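Local coordinates for periplasmic binding protein (Veillonella parvula, PDB 4LJS) that probably captures a small ligand in the periplasm, between two lobes, and passes it to a membrane transporter for uptake, at residues V16-Q21 / I164-M169; F36-T41 / F128-L133; I59-G64 / E172-E177. One frame throughout, in Å; residues are numbered along the deposited sequence.

Interaction 1: V16-Q21 / I164-M169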
# COMPACT_ATOMS: atom_id res chain seq x y z
N VAL A 16 4.55 26.83 -6.10
CA VAL A 16 4.51 27.98 -5.21
C VAL A 16 5.27 27.68 -3.92
O VAL A 16 5.20 26.57 -3.39
CB VAL A 16 3.05 28.35 -4.87
CG1 VAL A 16 2.99 29.36 -3.74
CG2 VAL A 16 2.34 28.88 -6.11
N HIS A 17 6.03 28.66 -3.44
CA HIS A 17 6.73 28.51 -2.17
C HIS A 17 5.73 28.58 -1.01
O HIS A 17 5.00 29.55 -0.86
CB HIS A 17 7.80 29.60 -2.02
CG HIS A 17 8.71 29.39 -0.85
ND1 HIS A 17 9.58 28.32 -0.76
CD2 HIS A 17 8.89 30.12 0.28
CE1 HIS A 17 10.25 28.40 0.37
NE2 HIS A 17 9.86 29.48 1.02
N ILE A 18 5.69 27.52 -0.21
CA ILE A 18 4.81 27.51 0.96
C ILE A 18 5.62 27.24 2.22
O ILE A 18 6.20 26.17 2.38
CB ILE A 18 3.70 26.46 0.84
CG1 ILE A 18 2.92 26.65 -0.46
CG2 ILE A 18 2.76 26.56 2.01
CD1 ILE A 18 1.91 25.56 -0.72
N LYS A 19 5.65 28.24 3.09
CA LYS A 19 6.43 28.19 4.32
C LYS A 19 5.66 27.45 5.41
O LYS A 19 4.46 27.66 5.59
CB LYS A 19 6.74 29.62 4.77
CG LYS A 19 7.87 29.75 5.78
CD LYS A 19 8.28 31.22 5.96
N LEU A 20 6.35 26.57 6.13
CA LEU A 20 5.75 25.87 7.25
C LEU A 20 6.09 26.57 8.55
O LEU A 20 7.19 26.42 9.08
CB LEU A 20 6.22 24.41 7.30
CG LEU A 20 5.84 23.50 6.13
CD1 LEU A 20 6.64 22.20 6.18
CD2 LEU A 20 4.34 23.22 6.12
N GLN A 21 5.15 27.36 9.06
CA GLN A 21 5.32 28.02 10.35
C GLN A 21 4.18 27.61 11.28
O GLN A 21 3.02 27.91 11.01
CB GLN A 21 5.34 29.54 10.18
CG GLN A 21 6.56 30.06 9.44
CD GLN A 21 6.41 31.52 9.05
OE1 GLN A 21 5.38 31.93 8.51
NE2 GLN A 21 7.44 32.32 9.32
N ILE A 164 4.07 17.19 6.07
CA ILE A 164 5.17 17.64 5.23
C ILE A 164 4.68 18.58 4.12
O ILE A 164 5.32 19.60 3.83
CB ILE A 164 5.96 16.44 4.64
CG1 ILE A 164 6.71 15.70 5.76
CG2 ILE A 164 6.95 16.90 3.57
CD1 ILE A 164 7.47 14.47 5.28
N PHE A 165 3.53 18.27 3.52
CA PHE A 165 3.02 19.04 2.39
C PHE A 165 1.98 20.08 2.73
O PHE A 165 1.31 20.60 1.84
CB PHE A 165 2.49 18.11 1.31
CG PHE A 165 3.56 17.36 0.60
CD1 PHE A 165 4.20 17.93 -0.48
CD2 PHE A 165 3.96 16.11 1.03
CE1 PHE A 165 5.21 17.25 -1.13
CE2 PHE A 165 4.97 15.43 0.39
CZ PHE A 165 5.60 16.00 -0.69
N ASN A 166 1.85 20.39 4.02
CA ASN A 166 0.78 21.25 4.52
C ASN A 166 -0.61 20.86 3.99
O ASN A 166 -1.39 21.72 3.56
CB ASN A 166 1.07 22.73 4.23
CG ASN A 166 0.22 23.66 5.08
OD1 ASN A 166 -0.05 23.36 6.24
ND2 ASN A 166 -0.21 24.77 4.50
N ARG A 167 -0.90 19.56 4.00
CA ARG A 167 -2.19 19.06 3.54
C ARG A 167 -2.82 18.24 4.66
O ARG A 167 -3.22 17.10 4.46
CB ARG A 167 -2.03 18.20 2.28
CG ARG A 167 -1.59 18.98 1.03
CD ARG A 167 -2.68 19.92 0.53
NE ARG A 167 -2.30 20.55 -0.73
CZ ARG A 167 -3.16 21.07 -1.60
NH1 ARG A 167 -4.46 21.04 -1.33
NH2 ARG A 167 -2.73 21.63 -2.72
N ASN A 168 -2.89 18.84 5.84
CA ASN A 168 -3.39 18.15 7.01
C ASN A 168 -4.87 17.86 6.92
O ASN A 168 -5.32 16.76 7.27
CB ASN A 168 -3.07 18.95 8.27
CG ASN A 168 -1.59 19.18 8.43
OD1 ASN A 168 -0.83 18.24 8.66
ND2 ASN A 168 -1.16 20.44 8.28
N MSE A 169 -5.64 18.83 6.44
CA MSE A 169 -7.07 18.64 6.27
C MSE A 169 -7.36 17.50 5.29
O MSE A 169 -8.21 16.64 5.55
CB MSE A 169 -7.72 19.94 5.81
CG MSE A 169 -9.23 19.86 5.76
SE MSE A 169 -9.92 19.95 3.95
CE MSE A 169 -10.00 21.89 3.78
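Leu-20 faces the bend that carries Asn-166, and its two methyls divide the work. CD1 lies 3.7 Å from the backbone O of Ile-164, a van der Waals contact of a methyl with a carbonyl oxygen, while CD2 rests 3.8 Å from CB of Asn-166. The leucine and asparagine side chains run past one another in opposite directions, so the methyl comes nearest to the base of Asn-166, with the amide somewhat farther off. CG of Asn-166 stands anti to the backbone N (chi1 -163°), which sends the amide on past the methyl, with ND2 on the Ile-18 side, 4.3 Å from Ile-18 CG2, a loose touch at the margin. The bend is a Schellman motif: Asn-166, with its positive phi of 48°, is the C-prime residue closing helix 151-164, and Arg-167 is already the N-cap of helix 168-188, the long helix that in relatives of this binding-protein family connects the two lobes. The start of strand 19-29 lies across from it. CB of Ile-164 points away from segment 16-21, and its side chain packs on Tyr-40, Pro-44 and Leu-110. The nearest pair of CA atoms, Leu-20 and Asn-166, is 7.3 Å apart.

Interaction 2: F36-T41 / F128-L133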
# COMPACT_ATOMS: atom_id res chain seq x y z
N PHE A 36 15.10 8.43 13.07
CA PHE A 36 15.82 9.67 12.81
C PHE A 36 14.79 10.77 12.67
O PHE A 36 13.64 10.51 12.33
CB PHE A 36 16.72 9.57 11.57
CG PHE A 36 15.97 9.47 10.27
CD1 PHE A 36 15.43 8.26 9.86
CD2 PHE A 36 15.81 10.58 9.46
CE1 PHE A 36 14.75 8.15 8.65
CE2 PHE A 36 15.14 10.49 8.24
CZ PHE A 36 14.60 9.28 7.83
N GLU A 37 15.21 11.99 12.96
CA GLU A 37 14.29 13.11 12.98
C GLU A 37 14.64 14.05 11.85
O GLU A 37 15.81 14.27 11.55
CB GLU A 37 14.39 13.83 14.32
CG GLU A 37 13.11 14.45 14.77
CD GLU A 37 13.17 14.88 16.22
OE1 GLU A 37 14.02 15.73 16.56
OE2 GLU A 37 12.36 14.35 17.02
N SER A 38 13.61 14.61 11.22
CA SER A 38 13.78 15.56 10.14
C SER A 38 12.89 16.77 10.38
O SER A 38 11.74 16.63 10.80
CB SER A 38 13.42 14.92 8.80
OG SER A 38 14.17 13.74 8.61
N THR A 39 13.43 17.95 10.11
CA THR A 39 12.67 19.18 10.28
C THR A 39 12.43 19.87 8.94
O THR A 39 13.35 20.06 8.16
CB THR A 39 13.36 20.15 11.25
OG1 THR A 39 13.37 19.58 12.56
CG2 THR A 39 12.63 21.47 11.30
N TYR A 40 11.18 20.22 8.69
CA TYR A 40 10.78 20.86 7.44
C TYR A 40 10.33 22.30 7.70
O TYR A 40 9.39 22.53 8.45
CB TYR A 40 9.63 20.08 6.81
CG TYR A 40 9.98 18.65 6.46
CD1 TYR A 40 9.97 17.65 7.43
CD2 TYR A 40 10.30 18.30 5.15
CE1 TYR A 40 10.28 16.34 7.10
CE2 TYR A 40 10.61 17.00 4.81
CZ TYR A 40 10.61 16.02 5.79
OH TYR A 40 10.93 14.73 5.45
N THR A 41 11.01 23.26 7.08
CA THR A 41 10.64 24.67 7.23
C THR A 41 9.81 25.18 6.05
O THR A 41 9.31 26.31 6.07
CB THR A 41 11.88 25.58 7.39
OG1 THR A 41 12.78 25.36 6.30
CG2 THR A 41 12.59 25.28 8.71
N PHE A 128 23.34 11.48 4.12
CA PHE A 128 23.91 11.93 2.86
C PHE A 128 23.09 13.10 2.30
O PHE A 128 23.64 14.13 1.92
CB PHE A 128 23.95 10.77 1.86
CG PHE A 128 24.37 11.17 0.48
CD1 PHE A 128 23.42 11.57 -0.46
CD2 PHE A 128 25.70 11.12 0.10
CE1 PHE A 128 23.81 11.93 -1.75
CE2 PHE A 128 26.09 11.47 -1.19
CZ PHE A 128 25.13 11.88 -2.11
N TRP A 129 21.78 12.92 2.26
CA TRP A 129 20.89 13.92 1.68
C TRP A 129 20.74 15.16 2.54
O TRP A 129 20.55 16.26 2.02
CB TRP A 129 19.52 13.29 1.38
CG TRP A 129 19.59 12.37 0.22
CD1 TRP A 129 19.50 11.01 0.24
CD2 TRP A 129 19.82 12.73 -1.15
NE1 TRP A 129 19.64 10.50 -1.03
CE2 TRP A 129 19.84 11.54 -1.90
CE3 TRP A 129 20.00 13.95 -1.81
CZ2 TRP A 129 20.03 11.53 -3.29
CZ3 TRP A 129 20.19 13.95 -3.19
CH2 TRP A 129 20.20 12.74 -3.91
N GLN A 130 20.84 14.99 3.85
CA GLN A 130 20.74 16.12 4.76
C GLN A 130 21.93 17.06 4.57
O GLN A 130 21.83 18.26 4.81
CB GLN A 130 20.60 15.66 6.21
CG GLN A 130 19.18 15.19 6.54
CD GLN A 130 19.09 14.38 7.83
OE1 GLN A 130 20.11 14.09 8.47
NE2 GLN A 130 17.88 14.02 8.22
N ALA A 131 23.05 16.51 4.11
CA ALA A 131 24.21 17.33 3.83
C ALA A 131 24.01 18.09 2.51
O ALA A 131 24.71 19.06 2.23
CB ALA A 131 25.46 16.46 3.76
N ARG A 132 23.06 17.62 1.71
CA ARG A 132 22.73 18.28 0.45
C ARG A 132 21.46 19.12 0.61
O ARG A 132 20.84 19.51 -0.37
CB ARG A 132 22.55 17.24 -0.66
CG ARG A 132 23.75 16.31 -0.81
CD ARG A 132 23.67 15.42 -2.05
NE ARG A 132 23.68 16.15 -3.32
CZ ARG A 132 24.76 16.74 -3.85
NH1 ARG A 132 25.92 16.71 -3.21
NH2 ARG A 132 24.67 17.37 -5.02
N LEU A 133 21.10 19.41 1.87
CA LEU A 133 19.90 20.17 2.20
C LEU A 133 18.59 19.56 1.67
O LEU A 133 17.68 20.28 1.27
CB LEU A 133 20.03 21.63 1.77
CG LEU A 133 21.07 22.40 2.59
CD1 LEU A 133 21.08 23.84 2.19
CD2 LEU A 133 20.77 22.26 4.08
O HOH W 1 15.54 13.96 6.58
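Gln-130 reaches across to Ser-38 on the antiparallel beta hairpin of strands 19-29 and 34-40, and the gap is closed by water. The glutamine sits in the last turn of helix 126-130, which ends in a Schellman motif with Leu-133 as C-prime residue. Beyond CG its chain is extended (chi2 165°). With chi3 at -4°, OE1 folds back over CB and NE2 becomes the leading atom of the amide. Even so, NE2 stops 3.7 Å from Ser-38 OG and 3.9 Å from Glu-37 O, too far for a direct bond to either. A single water takes up the slack, accepting from Gln-130 NE2 at 2.9 Å and donating to Ser-38 OG, the latter bond modelled at 2.5 Å, a length short enough to be doubtful in detail. A chi1 of -55° at Ser-38 brings OG to the water. Asn-135, which Ser-38 touches, and Ile-138, which touches Phe-36, belong to the edge strand 135-138 of the parallel sheet, along which the hairpin packs. Phe-36 lies beside the same group: Gln-130 NE2 comes to its CD2 at an oblique angle, while the water oxygen lies in the plane of the ring, at its edge, 3.9 Å from CE2.

Interaction 3: I59-G64 / E172-E177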
# COMPACT_ATOMS: atom_id res chain seq x y z
N ILE A 59 0.01 12.36 -4.58
CA ILE A 59 -1.01 12.78 -5.52
C ILE A 59 -2.37 12.96 -4.83
O ILE A 59 -3.06 13.96 -5.05
CB ILE A 59 -1.13 11.80 -6.70
CG1 ILE A 59 0.14 11.87 -7.57
CG2 ILE A 59 -2.37 12.11 -7.52
CD1 ILE A 59 0.16 10.89 -8.74
N ALA A 60 -2.73 12.02 -3.96
CA ALA A 60 -4.02 12.06 -3.27
C ALA A 60 -4.14 13.28 -2.36
O ALA A 60 -5.24 13.73 -2.07
CB ALA A 60 -4.25 10.78 -2.46
N LEU A 61 -3.00 13.78 -1.89
CA LEU A 61 -2.98 14.94 -1.00
C LEU A 61 -3.08 16.25 -1.79
O LEU A 61 -3.24 17.32 -1.21
CB LEU A 61 -1.72 14.93 -0.14
CG LEU A 61 -1.66 13.89 0.98
CD1 LEU A 61 -0.26 13.86 1.58
CD2 LEU A 61 -2.71 14.18 2.07
N GLY A 62 -2.95 16.16 -3.11
CA GLY A 62 -3.12 17.30 -3.98
C GLY A 62 -1.81 17.90 -4.46
O GLY A 62 -1.81 18.95 -5.10
N GLU A 63 -0.70 17.24 -4.18
CA GLU A 63 0.60 17.83 -4.44
C GLU A 63 1.41 17.10 -5.51
O GLU A 63 2.64 17.13 -5.49
CB GLU A 63 1.40 17.98 -3.14
CG GLU A 63 0.82 19.03 -2.17
CD GLU A 63 0.76 20.44 -2.76
OE1 GLU A 63 0.04 21.30 -2.19
OE2 GLU A 63 1.44 20.71 -3.78
N GLY A 64 0.71 16.48 -6.45
CA GLY A 64 1.32 15.78 -7.56
C GLY A 64 2.29 16.62 -8.37
O GLY A 64 3.29 16.11 -8.87
N GLU A 172 -6.46 14.08 6.92
CA GLU A 172 -7.43 13.66 7.93
C GLU A 172 -8.74 13.18 7.31
O GLU A 172 -9.34 12.23 7.81
CB GLU A 172 -7.70 14.78 8.94
CG GLU A 172 -6.60 14.93 9.98
CD GLU A 172 -6.31 13.63 10.73
OE1 GLU A 172 -5.12 13.30 10.91
OE2 GLU A 172 -7.28 12.94 11.13
N ARG A 173 -9.18 13.84 6.25
CA ARG A 173 -10.40 13.42 5.57
C ARG A 173 -10.21 12.02 4.98
O ARG A 173 -11.08 11.16 5.12
CB ARG A 173 -10.78 14.41 4.47
CG ARG A 173 -12.00 13.99 3.66
CD ARG A 173 -12.19 14.91 2.47
NE ARG A 173 -10.92 15.17 1.79
CZ ARG A 173 -10.39 14.40 0.85
NH1 ARG A 173 -11.03 13.31 0.44
NH2 ARG A 173 -9.23 14.73 0.30
N LEU A 174 -9.07 11.79 4.33
CA LEU A 174 -8.79 10.48 3.73
C LEU A 174 -8.71 9.37 4.78
O LEU A 174 -9.27 8.30 4.60
CB LEU A 174 -7.48 10.54 2.93
CG LEU A 174 -7.54 11.44 1.70
CD1 LEU A 174 -6.15 11.64 1.13
CD2 LEU A 174 -8.50 10.87 0.65
N ILE A 175 -8.02 9.65 5.88
CA ILE A 175 -7.90 8.71 6.98
C ILE A 175 -9.27 8.41 7.61
O ILE A 175 -9.61 7.25 7.85
CB ILE A 175 -6.94 9.27 8.04
CG1 ILE A 175 -5.50 9.18 7.54
CG2 ILE A 175 -7.12 8.56 9.38
CD1 ILE A 175 -4.53 10.02 8.33
N GLN A 176 -10.04 9.46 7.85
CA GLN A 176 -11.35 9.31 8.47
C GLN A 176 -12.31 8.48 7.62
O GLN A 176 -13.10 7.70 8.15
CB GLN A 176 -11.97 10.68 8.78
CG GLN A 176 -13.19 10.59 9.68
CD GLN A 176 -14.00 11.87 9.72
OE1 GLN A 176 -14.39 12.34 10.79
NE2 GLN A 176 -14.27 12.44 8.55
N GLU A 177 -12.24 8.65 6.30
CA GLU A 177 -13.07 7.88 5.38
C GLU A 177 -12.82 6.39 5.58
O GLU A 177 -13.76 5.59 5.69
CB GLU A 177 -12.75 8.28 3.94
CG GLU A 177 -13.31 7.36 2.86
CD GLU A 177 -13.04 7.88 1.45
OE1 GLU A 177 -12.13 8.73 1.28
OE2 GLU A 177 -13.75 7.44 0.51
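This is a small, buried apolar contact in which Leu-174, on the long helix 168-188, fits against Ala-60 and Leu-61 at the C-terminal end of helix 52-60. One branch of the leucine does the touching. CD1 lies 3.9 Å from the carbonyl O of Ala-60 and 4.2 Å from that residue's CB, so it covers backbone and methyl together. The same CD1 also meets CD2 of Leu-61 at 4.4 Å, a looser approach. The first torsion of Leu-174, chi1 -66°, sets CG beside the backbone N and directs the branch out from the helix toward its partners. Ala-60 points its CB at the long helix and, consistent with its small methyl, the leucine comes down close to the main chain; Leu-61 leaves its backbone to one side and reaches Leu-174 with CD2. Just beyond, Gly-62 takes a positive phi of 102° in a Schellman motif, its N bonded to Ile-59 O at 2.9 Å, and turns the chain out of the helix. The CA atoms of Ala-60 and Leu-174 are 8.6 Å apart, a spacing bridged by the leucine side chain. Ile-297 from a loop touches both Ala-60 and Leu-174, Tyr-83 packs on Ala-60, and helix 151-164 closes the neighbouring side, with Leu-161 against Leu-61 and Ile-158 against Ile-175.

The three contacts form a chain of neighbours with interaction 1 in the middle. Its centre is about 14 Å from that of interaction 3 and about 17 Å from that of interaction 2. Interactions 2 and 3 do not touch: their centres are about 24 Å apart and their nearest atoms about 12 Å. Interactions 1 and 2 meet through the hairpin, by a probable hydrogen bond from Leu-20 N to Thr-41 O at 3.0 Å, and by Ile-164 CD1 packing 3.5 Å from Tyr-40 OH. Interactions 1 and 3 share helix 168-188 and are joined by a salt bridge, Arg-167 NH2 to Glu-63 OE1 at 2.8 Å, which ties the start of that helix to the turn after helix 52-60.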